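PDB 3OVG: phospho-furanose lactonase from Mycoplasma synoviae, which hydrolyses D-xylono-1,4-lactone 5-phosphate and L-arabino-1,4-lactone 5-phosphate, and also carboxy 1,4-lactones, using two zinc ions per subunit. Local coordinates for residues A[100-105]-A[186-191]; A[24-29]-A[214-219]; A[37-42]-A[104-109]. All coordinates share one frame; numbering follows the deposited sequence.

Contact 1: residues A[100-105]-A[186-191]; sequences GFHKAK and LVHTQL. With ZN (zinc ion), chain H.
The imidazole of H188 takes the edge of H102 on one face: CE1 of H102 stands 3.7 Å from ND1 of H188, displaced from the ring centre toward the rim. The pair is T-shaped (edge-to-face), with centroids 5.0 Å apart and planes at 68°. At the edge of the H188 ring, in its plane, sits OE1 of Q190, which receives a weak, bent hydrogen bond from H188 NE2 (2.8 Å, 126°). K103 reaches the same ring obliquely, its CD 3.6 Å from H188 NE2. CG of K103 lies between the backbone N and the carbonyl carbon (chi1 59°), and from there the extended chain runs past the imidazole to place NZ 2.9 Å from OE1 of Q190. The ammonium approaches from above the carbonyl plane rather than along a lone pair. The Q190 oxygen thus serves two donors. H102 is itself steadied by the backbone N of K103, which donates to its ND1 in the plane of the ring, and by an edge-to-face meeting with F106. Within the phosphotriesterase-type barrel, the loop after strand 94-97 here meets the C-terminal end of strand 185-190. H188 binds a zinc ion through ND1 (2.4 Å), a metal it shares with H216 and the carbamylated K155. That bond sets the ring, and the weak one from NE2 probably helps to hold its rotation; Q190 is the second-shell partner, its oxygen held in turn by K103.

Contact 2: residues A[24-29]-A[214-219]; sequences DCHDHF and ISHLNK. With ZN (zinc ion), chain G; ZN (zinc ion), chain H; PO4 (phosphate ion), chain I.
H26 and H216 cross at about a right angle, their CE1 atoms 3.6 Å apart and their ring planes at 60°, an oblique meeting. Each turns NE2 to a different metal: H26 binds one zinc ion at 2.4 Å, H216 the other. A water bridges the two ions, which belong to the binuclear centre of this phosphotriesterase family enzyme. The far nitrogen of H26 is also used: ND1 donates to S215 OG (2.9 Å, 142°), the hydroxyl lying near the ring edge but tilted 25° from its plane. With CG of H26 anti to the backbone N, the imidazole reaches across toward strand 212-215, and bonds at both nitrogens fix its rotation. S215 serves the neighbouring histidine too, its CB lying 3.8 Å above the centre of the H216 ring. H216 ND1 is held by D240, a second-shell carboxylate that would probably make the ring a stronger zinc ligand. H28 joins H26 on its zinc through NE2 (2.3 Å), while D274 completes the protein ligands there with the carbamylated K155, which bridges both ions. From the 3-10 turn, K219 extends to a weak bond with a phosphate that K246, Y247 and Y280 also bind. Strand 22-25 lies beside strand 63-68, and strand 212-215 runs between strands 185-190 and 236-239; H26 and H28, just past the first, and H216, just past 212-215, meet at the C-terminal mouth of the barrel.

Contact 3: residues A[37-42]-A[104-109]; sequences VEEHID and AKFYDK
OE2 of E39 is the polar atom that gathers this contact: the end of K105 and the rim of the F106 ring both come up to it. The ammonium of K105 forms a long, weak salt bridge, with NZ 3.5 Å from E39 OE2. The methylene next to it is nearer, CE lying 3.1 Å from the same oxygen, so the carboxylate meets the flank of the lysine's end as much as its charged nitrogen. The two side chains arrive from opposite directions. E39, its CG anti to the carbonyl carbon (chi1 -53°), extends from helix 35-39, while K105 extends from the short 3-10 turn 104-106 to meet it. F106 crosses the glutamate at about a right angle and offers its edge: CE1 is 3.6 Å from OE2, and CD of E39 lies in the plane of the ring, with the carboxylate turned 63° to it. The weakly positive rim of a phenyl ring, unlike its face, suits such an oxygen. The ring leads inward, for F106 also packs on P35 and E36 of helix 35-39. Near the other end of segment 37-42, D42 forms a salt bridge with R277, a substrate-binding residue. The contact joins helix 35-39, which follows strand 22-25, to the loop after strand 94-97 near the mouth of the barrel. Since E39 and K105 are both exposed, solvent probably screens their attraction, and the pair is best read as a loose electrostatic tie beside the buried F106 ring.

Overall arrangement
Contact 2 is fully buried near the middle of the chain; contacts 1 and 3 are partly buried, contact 3 the more peripheral, about 18 Å from the chain centre to its own, with two of its three touching residues exposed. Contacts 1 and 2 use neighbouring strands of one parallel sheet, 185-190 and 212-215, joined by backbone bonding between V187 and S215, and they share a zinc ion and its water. Contacts 1 and 3 share A104 and K105 of one loop, where Y107 OH bonds to H102 N. Contacts 2 and 3 do not touch. Chemistry follows depth: zinc coordination in contacts 1 and 2, with a lysine-glutamine bond added in contact 1, and a long ion pair in contact 3.

Contact 1: residues A[100-105]-A[186-191]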
loop_
_atom_site.group_PDB
_atom_site.type_symbol
_atom_site.label_atom_id
_atom_site.label_comp_id
_atom_site.label_asym_id
_atom_site.label_seq_id
_atom_site.Cartn_x
_atom_site.Cartn_y
_atom_site.Cartn_z
ATOM N N GLY A 100 -19.757 26.454 -4.166
ATOM C CA GLY A 100 -20.205 25.108 -4.468
ATOM C C GLY A 100 -19.368 23.933 -3.967
ATOM O O GLY A 100 -18.729 23.999 -2.929
ATOM N N PHE A 101 -19.377 22.847 -4.734
ATOM C CA PHE A 101 -18.890 21.549 -4.269
ATOM C C PHE A 101 -18.085 20.793 -5.307
ATOM O O PHE A 101 -18.317 20.957 -6.506
ATOM C CB PHE A 101 -20.076 20.709 -3.878
ATOM C CG PHE A 101 -20.773 21.243 -2.679
ATOM C CD1 PHE A 101 -20.320 20.912 -1.413
ATOM C CD2 PHE A 101 -21.807 22.137 -2.811
ATOM C CE1 PHE A 101 -20.939 21.424 -0.288
ATOM C CE2 PHE A 101 -22.437 22.665 -1.671
ATOM C CZ PHE A 101 -22.000 22.306 -0.428
ATOM N N HIS A 102 -17.152 19.968 -4.835
ATOM C CA HIS A 102 -16.451 19.023 -5.701
ATOM C C HIS A 102 -17.252 17.715 -5.790
ATOM O O HIS A 102 -18.397 17.654 -5.330
ATOM C CB HIS A 102 -15.071 18.747 -5.144
ATOM C CG HIS A 102 -14.023 18.690 -6.204
ATOM N ND1 HIS A 102 -14.134 17.873 -7.310
ATOM C CD2 HIS A 102 -12.854 19.360 -6.343
ATOM C CE1 HIS A 102 -13.075 18.040 -8.082
ATOM N NE2 HIS A 102 -12.280 18.934 -7.516
ATOM N N LYS A 103 -16.669 16.675 -6.386
ATOM C CA LYS A 103 -17.319 15.371 -6.430
ATOM C C LYS A 103 -17.405 14.782 -5.029
ATOM O O LYS A 103 -16.622 15.165 -4.121
ATOM C CB LYS A 103 -16.524 14.395 -7.318
ATOM C CG LYS A 103 -15.100 14.164 -6.852
ATOM C CD LYS A 103 -14.264 13.412 -7.900
ATOM C CE LYS A 103 -12.826 13.277 -7.440
ATOM N NZ LYS A 103 -11.941 12.586 -8.426
ATOM N N ALA A 104 -18.322 13.829 -4.883
ATOM C CA ALA A 104 -18.671 13.246 -3.582
ATOM C C ALA A 104 -17.494 12.609 -2.859
ATOM O O ALA A 104 -17.477 12.548 -1.630
ATOM C CB ALA A 104 -19.755 12.217 -3.750
ATOM N N LYS A 105 -16.539 12.082 -3.630
ATOM C CA LYS A 105 -15.374 11.420 -3.065
ATOM C C LYS A 105 -14.663 12.316 -2.065
ATOM O O LYS A 105 -14.019 11.812 -1.139
ATOM C CB LYS A 105 -14.359 11.062 -4.170
ATOM C CG LYS A 105 -13.204 10.165 -3.676
ATOM C CD LYS A 105 -12.095 9.975 -4.765
ATOM C CE LYS A 105 -11.053 8.943 -4.298
ATOM N NZ LYS A 105 -10.310 8.279 -5.418
ATOM N N LEU A 186 -19.924 25.641 -13.463
ATOM C CA LEU A 186 -19.030 24.690 -14.129
ATOM C C LEU A 186 -19.017 23.349 -13.385
ATOM O O LEU A 186 -18.859 23.303 -12.150
ATOM C CB LEU A 186 -17.616 25.254 -14.288
ATOM C CG LEU A 186 -16.578 24.324 -14.977
ATOM C CD1 LEU A 186 -15.548 25.087 -15.844
ATOM C CD2 LEU A 186 -15.843 23.442 -13.953
ATOM N N VAL A 187 -19.208 22.267 -14.121
ATOM C CA VAL A 187 -19.189 20.919 -13.529
ATOM C C VAL A 187 -17.962 20.073 -13.918
ATOM O O VAL A 187 -17.650 19.940 -15.103
ATOM C CB VAL A 187 -20.474 20.145 -13.833
ATOM C CG1 VAL A 187 -20.517 18.818 -13.012
ATOM C CG2 VAL A 187 -21.713 21.004 -13.465
ATOM N N HIS A 188 -17.256 19.537 -12.905
ATOM C CA HIS A 188 -16.174 18.553 -13.076
ATOM C C HIS A 188 -16.797 17.193 -13.364
ATOM O O HIS A 188 -17.557 16.687 -12.540
ATOM C CB HIS A 188 -15.306 18.472 -11.783
ATOM C CG HIS A 188 -14.648 17.133 -11.553
ATOM N ND1 HIS A 188 -13.279 16.945 -11.611
ATOM C CD2 HIS A 188 -15.169 15.913 -11.260
ATOM C CE1 HIS A 188 -12.986 15.679 -11.376
ATOM N NE2 HIS A 188 -14.119 15.029 -11.148
ATOM N N THR A 189 -16.514 16.584 -14.518
ATOM C CA THR A 189 -16.884 15.180 -14.701
ATOM C C THR A 189 -15.618 14.354 -14.497
ATOM O O THR A 189 -14.510 14.881 -14.650
ATOM C CB THR A 189 -17.490 14.898 -16.082
ATOM O OG1 THR A 189 -16.526 15.186 -17.098
ATOM C CG2 THR A 189 -18.741 15.762 -16.298
ATOM N N GLN A 190 -15.758 13.083 -14.114
ATOM C CA GLN A 190 -14.590 12.271 -13.816
ATOM C C GLN A 190 -14.280 11.426 -15.062
ATOM O O GLN A 190 -15.088 10.622 -15.458
ATOM C CB GLN A 190 -14.890 11.405 -12.619
ATOM C CG GLN A 190 -13.727 10.581 -12.100
ATOM C CD GLN A 190 -12.556 11.446 -11.705
ATOM O OE1 GLN A 190 -12.721 12.578 -11.230
ATOM N NE2 GLN A 190 -11.357 10.917 -11.895
ATOM N N LEU A 191 -13.139 11.660 -15.701
ATOM C CA LEU A 191 -12.828 11.008 -16.985
ATOM C C LEU A 191 -13.864 11.291 -18.070
ATOM O O LEU A 191 -13.951 10.560 -19.059
ATOM C CB LEU A 191 -12.623 9.496 -16.816
ATOM C CG LEU A 191 -11.183 9.048 -16.515
ATOM C CD1 LEU A 191 -10.487 9.983 -15.543
ATOM C CD2 LEU A 191 -11.077 7.587 -16.058
HETATM ZN ZN ZN H . -11.724 18.795 -11.888
HETATM O O HOH W 1 -9.318 19.253 -12.284
#

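Contact 2: residues A[24-29]-A[214-219]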
loop_
_atom_site.group_PDB
_atom_site.type_symbol
_atom_site.label_atom_id
_atom_site.label_comp_id
_atom_site.label_asym_id
_atom_site.label_seq_id
_atom_site.Cartn_x
_atom_site.Cartn_y
_atom_site.Cartn_z
ATOM N N ASP A 24 -9.034 31.694 -19.500
ATOM C CA ASP A 24 -8.720 30.335 -19.147
ATOM C C ASP A 24 -9.851 29.947 -18.203
ATOM O O ASP A 24 -9.925 30.485 -17.093
ATOM C CB ASP A 24 -7.381 30.383 -18.426
ATOM C CG ASP A 24 -7.018 29.100 -17.729
ATOM O OD1 ASP A 24 -7.801 28.115 -17.727
ATOM O OD2 ASP A 24 -5.893 29.099 -17.188
ATOM N N CYS A 25 -10.710 29.018 -18.626
ATOM C CA CYS A 25 -11.986 28.788 -17.941
ATOM C C CYS A 25 -11.951 27.799 -16.778
ATOM O O CYS A 25 -12.975 27.587 -16.129
ATOM C CB CYS A 25 -13.082 28.388 -18.940
ATOM S SG CYS A 25 -13.609 29.813 -19.957
ATOM N N HIS A 26 -10.784 27.228 -16.490
ATOM C CA HIS A 26 -10.662 26.283 -15.391
ATOM C C HIS A 26 -9.198 26.077 -15.042
ATOM O O HIS A 26 -8.464 25.444 -15.778
ATOM C CB HIS A 26 -11.355 24.962 -15.754
ATOM C CG HIS A 26 -11.314 23.923 -14.678
ATOM N ND1 HIS A 26 -12.321 22.991 -14.506
ATOM C CD2 HIS A 26 -10.385 23.662 -13.725
ATOM C CE1 HIS A 26 -11.999 22.189 -13.506
ATOM N NE2 HIS A 26 -10.830 22.573 -13.017
ATOM N N ASP A 27 -8.777 26.639 -13.911
ATOM C CA ASP A 27 -7.381 26.556 -13.539
ATOM C C ASP A 27 -7.183 26.800 -12.055
ATOM O O ASP A 27 -8.171 26.939 -11.311
ATOM C CB ASP A 27 -6.558 27.532 -14.387
ATOM C CG ASP A 27 -5.276 26.900 -14.887
ATOM O OD1 ASP A 27 -4.631 26.198 -14.079
ATOM O OD2 ASP A 27 -4.924 27.080 -16.074
ATOM N N HIS A 28 -5.928 26.867 -11.619
ATOM C CA HIS A 28 -5.655 26.903 -10.201
ATOM C C HIS A 28 -4.393 27.664 -9.962
ATOM O O HIS A 28 -3.571 27.756 -10.845
ATOM C CB HIS A 28 -5.481 25.487 -9.636
ATOM C CG HIS A 28 -6.667 24.623 -9.857
ATOM N ND1 HIS A 28 -7.738 24.610 -8.997
ATOM C CD2 HIS A 28 -6.991 23.796 -10.879
ATOM C CE1 HIS A 28 -8.668 23.801 -9.467
ATOM N NE2 HIS A 28 -8.240 23.304 -10.614
ATOM N N PHE A 29 -4.233 28.172 -8.746
ATOM C CA PHE A 29 -2.952 28.706 -8.325
ATOM C C PHE A 29 -2.647 28.248 -6.913
ATOM O O PHE A 29 -1.583 27.677 -6.650
ATOM C CB PHE A 29 -2.950 30.231 -8.409
ATOM C CG PHE A 29 -2.853 30.752 -9.812
ATOM C CD1 PHE A 29 -1.723 30.503 -10.581
ATOM C CD2 PHE A 29 -3.876 31.502 -10.354
ATOM C CE1 PHE A 29 -1.625 30.996 -11.916
ATOM C CE2 PHE A 29 -3.786 31.994 -11.669
ATOM C CZ PHE A 29 -2.650 31.752 -12.442
ATOM N N ILE A 214 -19.207 22.229 -18.826
ATOM C CA ILE A 214 -18.858 20.914 -18.332
ATOM C C ILE A 214 -17.387 20.603 -18.621
ATOM O O ILE A 214 -16.970 20.577 -19.778
ATOM C CB ILE A 214 -19.769 19.811 -18.898
ATOM C CG1 ILE A 214 -21.235 20.098 -18.554
ATOM C CG2 ILE A 214 -19.364 18.452 -18.295
ATOM C CD1 ILE A 214 -22.162 18.953 -18.930
ATOM N N SER A 215 -16.609 20.351 -17.569
ATOM C CA SER A 215 -15.152 20.186 -17.711
ATOM C C SER A 215 -14.738 18.721 -17.880
ATOM O O SER A 215 -15.491 17.810 -17.504
ATOM C CB SER A 215 -14.427 20.782 -16.483
ATOM O OG SER A 215 -13.947 22.091 -16.748
ATOM N N HIS A 216 -13.524 18.535 -18.411
ATOM C CA HIS A 216 -12.813 17.246 -18.546
ATOM C C HIS A 216 -13.309 16.249 -19.605
ATOM O O HIS A 216 -12.926 15.076 -19.573
ATOM C CB HIS A 216 -12.667 16.529 -17.217
ATOM C CG HIS A 216 -12.280 17.429 -16.100
ATOM N ND1 HIS A 216 -11.255 18.346 -16.206
ATOM C CD2 HIS A 216 -12.781 17.566 -14.852
ATOM C CE1 HIS A 216 -11.162 19.030 -15.083
ATOM N NE2 HIS A 216 -12.069 18.569 -14.241
ATOM N N LEU A 217 -14.091 16.707 -20.569
ATOM C CA LEU A 217 -14.543 15.777 -21.579
ATOM C C LEU A 217 -13.325 15.289 -22.371
ATOM O O LEU A 217 -13.389 14.250 -23.013
ATOM C CB LEU A 217 -15.559 16.423 -22.523
ATOM C CG LEU A 217 -17.027 16.356 -22.078
ATOM C CD1 LEU A 217 -17.518 14.894 -22.117
ATOM C CD2 LEU A 217 -17.227 16.988 -20.719
ATOM N N ASN A 218 -12.230 16.048 -22.332
ATOM C CA ASN A 218 -10.988 15.623 -22.994
ATOM C C ASN A 218 -10.483 14.242 -22.538
ATOM O O ASN A 218 -9.704 13.578 -23.250
ATOM C CB ASN A 218 -9.906 16.686 -22.790
ATOM C CG ASN A 218 -9.873 17.182 -21.363
ATOM O OD1 ASN A 218 -10.740 17.962 -20.949
ATOM N ND2 ASN A 218 -8.890 16.692 -20.573
ATOM N N LYS A 219 -10.922 13.804 -21.363
ATOM C CA LYS A 219 -10.579 12.460 -20.845
ATOM C C LYS A 219 -11.513 11.317 -21.320
ATOM O O LYS A 219 -11.334 10.152 -20.957
ATOM C CB LYS A 219 -10.503 12.516 -19.310
ATOM C CG LYS A 219 -9.243 13.244 -18.842
ATOM C CD LYS A 219 -9.233 13.539 -17.355
ATOM C CE LYS A 219 -7.963 14.337 -16.989
ATOM N NZ LYS A 219 -7.884 14.596 -15.520
HETATM ZN ZN ZN G . -9.271 21.492 -11.564
HETATM ZN ZN ZN H . -11.724 18.795 -11.888
HETATM P P PO4 I . -4.105 14.720 -12.781
HETATM O O1 PO4 I . -4.348 16.011 -11.980
HETATM O O2 PO4 I . -3.272 13.697 -11.971
HETATM O O3 PO4 I . -5.469 14.115 -13.133
HETATM O O4 PO4 I . -3.415 15.098 -14.089
HETATM O O HOH W 1 -9.318 19.253 -12.284
HETATM O O HOH W 2 -7.779 20.220 -10.004
#

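Contact 3: residues A[37-42]-A[104-109]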
loop_
_atom_site.group_PDB
_atom_site.type_symbol
_atom_site.label_atom_id
_atom_site.label_comp_id
_atom_site.label_asym_id
_atom_site.label_seq_id
_atom_site.Cartn_x
_atom_site.Cartn_y
_atom_site.Cartn_z
ATOM N N VAL A 37 -5.258 17.156 -1.535
ATOM C CA VAL A 37 -3.875 17.112 -1.087
ATOM C C VAL A 37 -3.582 15.802 -0.340
ATOM O O VAL A 37 -2.462 15.245 -0.398
ATOM C CB VAL A 37 -3.552 18.351 -0.216
ATOM C CG1 VAL A 37 -2.276 18.121 0.585
ATOM C CG2 VAL A 37 -3.461 19.578 -1.092
ATOM N N GLU A 38 -4.614 15.303 0.342
ATOM C CA GLU A 38 -4.612 13.956 0.920
ATOM C C GLU A 38 -4.202 12.836 -0.059
ATOM O O GLU A 38 -3.436 11.944 0.305
ATOM C CB GLU A 38 -5.983 13.660 1.542
ATOM C CG GLU A 38 -6.203 14.422 2.841
ATOM C CD GLU A 38 -5.061 14.177 3.814
ATOM O OE1 GLU A 38 -4.791 12.985 4.129
ATOM O OE2 GLU A 38 -4.423 15.176 4.248
ATOM N N GLU A 39 -4.695 12.889 -1.298
ATOM C CA GLU A 39 -4.345 11.876 -2.301
ATOM C C GLU A 39 -2.900 11.958 -2.792
ATOM O O GLU A 39 -2.296 10.931 -3.151
ATOM C CB GLU A 39 -5.314 11.938 -3.483
ATOM C CG GLU A 39 -6.773 11.845 -3.024
ATOM C CD GLU A 39 -7.780 11.690 -4.175
ATOM O OE1 GLU A 39 -7.515 12.214 -5.284
ATOM O OE2 GLU A 39 -8.848 11.052 -3.950
ATOM N N HIS A 40 -2.347 13.172 -2.825
ATOM C CA HIS A 40 -0.976 13.362 -3.299
ATOM C C HIS A 40 -0.392 14.734 -2.942
ATOM O O HIS A 40 -1.044 15.781 -3.106
ATOM C CB HIS A 40 -0.897 13.117 -4.808
ATOM C CG HIS A 40 0.467 12.710 -5.275
ATOM N ND1 HIS A 40 1.538 13.579 -5.296
ATOM C CD2 HIS A 40 0.940 11.518 -5.718
ATOM C CE1 HIS A 40 2.614 12.937 -5.727
ATOM N NE2 HIS A 40 2.280 11.686 -5.986
ATOM N N ILE A 41 0.841 14.730 -2.454
ATOM C CA ILE A 41 1.504 15.972 -2.038
ATOM C C ILE A 41 1.571 17.023 -3.174
ATOM O O ILE A 41 1.516 18.236 -2.891
ATOM C CB ILE A 41 2.912 15.695 -1.485
ATOM C CG1 ILE A 41 3.520 16.959 -0.850
ATOM C CG2 ILE A 41 3.813 15.143 -2.593
ATOM C CD1 ILE A 41 2.621 17.614 0.229
ATOM N N ASP A 42 1.640 16.570 -4.438
ATOM C CA ASP A 42 1.688 17.481 -5.611
ATOM C C ASP A 42 0.453 18.414 -5.760
ATOM O O ASP A 42 0.487 19.418 -6.483
ATOM C CB ASP A 42 1.851 16.680 -6.916
ATOM C CG ASP A 42 3.273 16.134 -7.107
ATOM O OD1 ASP A 42 4.149 16.280 -6.199
ATOM O OD2 ASP A 42 3.498 15.562 -8.192
ATOM N N ALA A 104 -18.322 13.829 -4.883
ATOM C CA ALA A 104 -18.671 13.246 -3.582
ATOM C C ALA A 104 -17.494 12.609 -2.859
ATOM O O ALA A 104 -17.477 12.548 -1.630
ATOM C CB ALA A 104 -19.755 12.217 -3.750
ATOM N N LYS A 105 -16.539 12.082 -3.630
ATOM C CA LYS A 105 -15.374 11.420 -3.065
ATOM C C LYS A 105 -14.663 12.316 -2.065
ATOM O O LYS A 105 -14.019 11.812 -1.139
ATOM C CB LYS A 105 -14.359 11.062 -4.170
ATOM C CG LYS A 105 -13.204 10.165 -3.676
ATOM C CD LYS A 105 -12.095 9.975 -4.765
ATOM C CE LYS A 105 -11.053 8.943 -4.298
ATOM N NZ LYS A 105 -10.310 8.279 -5.418
ATOM N N PHE A 106 -14.746 13.630 -2.276
ATOM C CA PHE A 106 -14.065 14.605 -1.415
ATOM C C PHE A 106 -14.876 15.086 -0.212
ATOM O O PHE A 106 -14.464 16.021 0.467
ATOM C CB PHE A 106 -13.588 15.812 -2.221
ATOM C CG PHE A 106 -12.542 15.476 -3.229
ATOM C CD1 PHE A 106 -11.575 14.525 -2.947
ATOM C CD2 PHE A 106 -12.513 16.105 -4.458
ATOM C CE1 PHE A 106 -10.594 14.210 -3.876
ATOM C CE2 PHE A 106 -11.531 15.804 -5.386
ATOM C CZ PHE A 106 -10.565 14.848 -5.095
ATOM N N TYR A 107 -16.012 14.443 0.047
ATOM C CA TYR A 107 -16.840 14.770 1.206
ATOM C C TYR A 107 -17.241 13.509 1.977
ATOM O O TYR A 107 -17.763 12.553 1.405
ATOM C CB TYR A 107 -18.116 15.504 0.768
ATOM C CG TYR A 107 -17.800 16.768 0.025
ATOM C CD1 TYR A 107 -17.613 16.734 -1.332
ATOM C CD2 TYR A 107 -17.625 17.974 0.693
ATOM C CE1 TYR A 107 -17.299 17.846 -2.016
ATOM C CE2 TYR A 107 -17.290 19.118 0.014
ATOM C CZ TYR A 107 -17.144 19.038 -1.359
ATOM O OH TYR A 107 -16.823 20.132 -2.129
ATOM N N ASP A 108 -17.035 13.512 3.280
ATOM C CA ASP A 108 -17.483 12.388 4.093
ATOM C C ASP A 108 -18.970 12.087 3.871
ATOM O O ASP A 108 -19.817 12.914 4.201
ATOM C CB ASP A 108 -17.264 12.711 5.568
ATOM C CG ASP A 108 -17.473 11.508 6.430
ATOM O OD1 ASP A 108 -18.616 11.015 6.482
ATOM O OD2 ASP A 108 -16.476 11.038 7.012
ATOM N N LYS A 109 -19.303 10.909 3.354
ATOM C CA LYS A 109 -20.693 10.636 2.988
ATOM C C LYS A 109 -21.617 10.469 4.172
ATOM O O LYS A 109 -22.824 10.464 4.010
ATOM C CB LYS A 109 -20.824 9.399 2.116
ATOM C CG LYS A 109 -20.665 8.106 2.878
ATOM C CD LYS A 109 -20.979 6.883 1.982
ATOM C CE LYS A 109 -20.055 5.728 2.310
ATOM N NZ LYS A 109 -20.747 4.416 2.088
#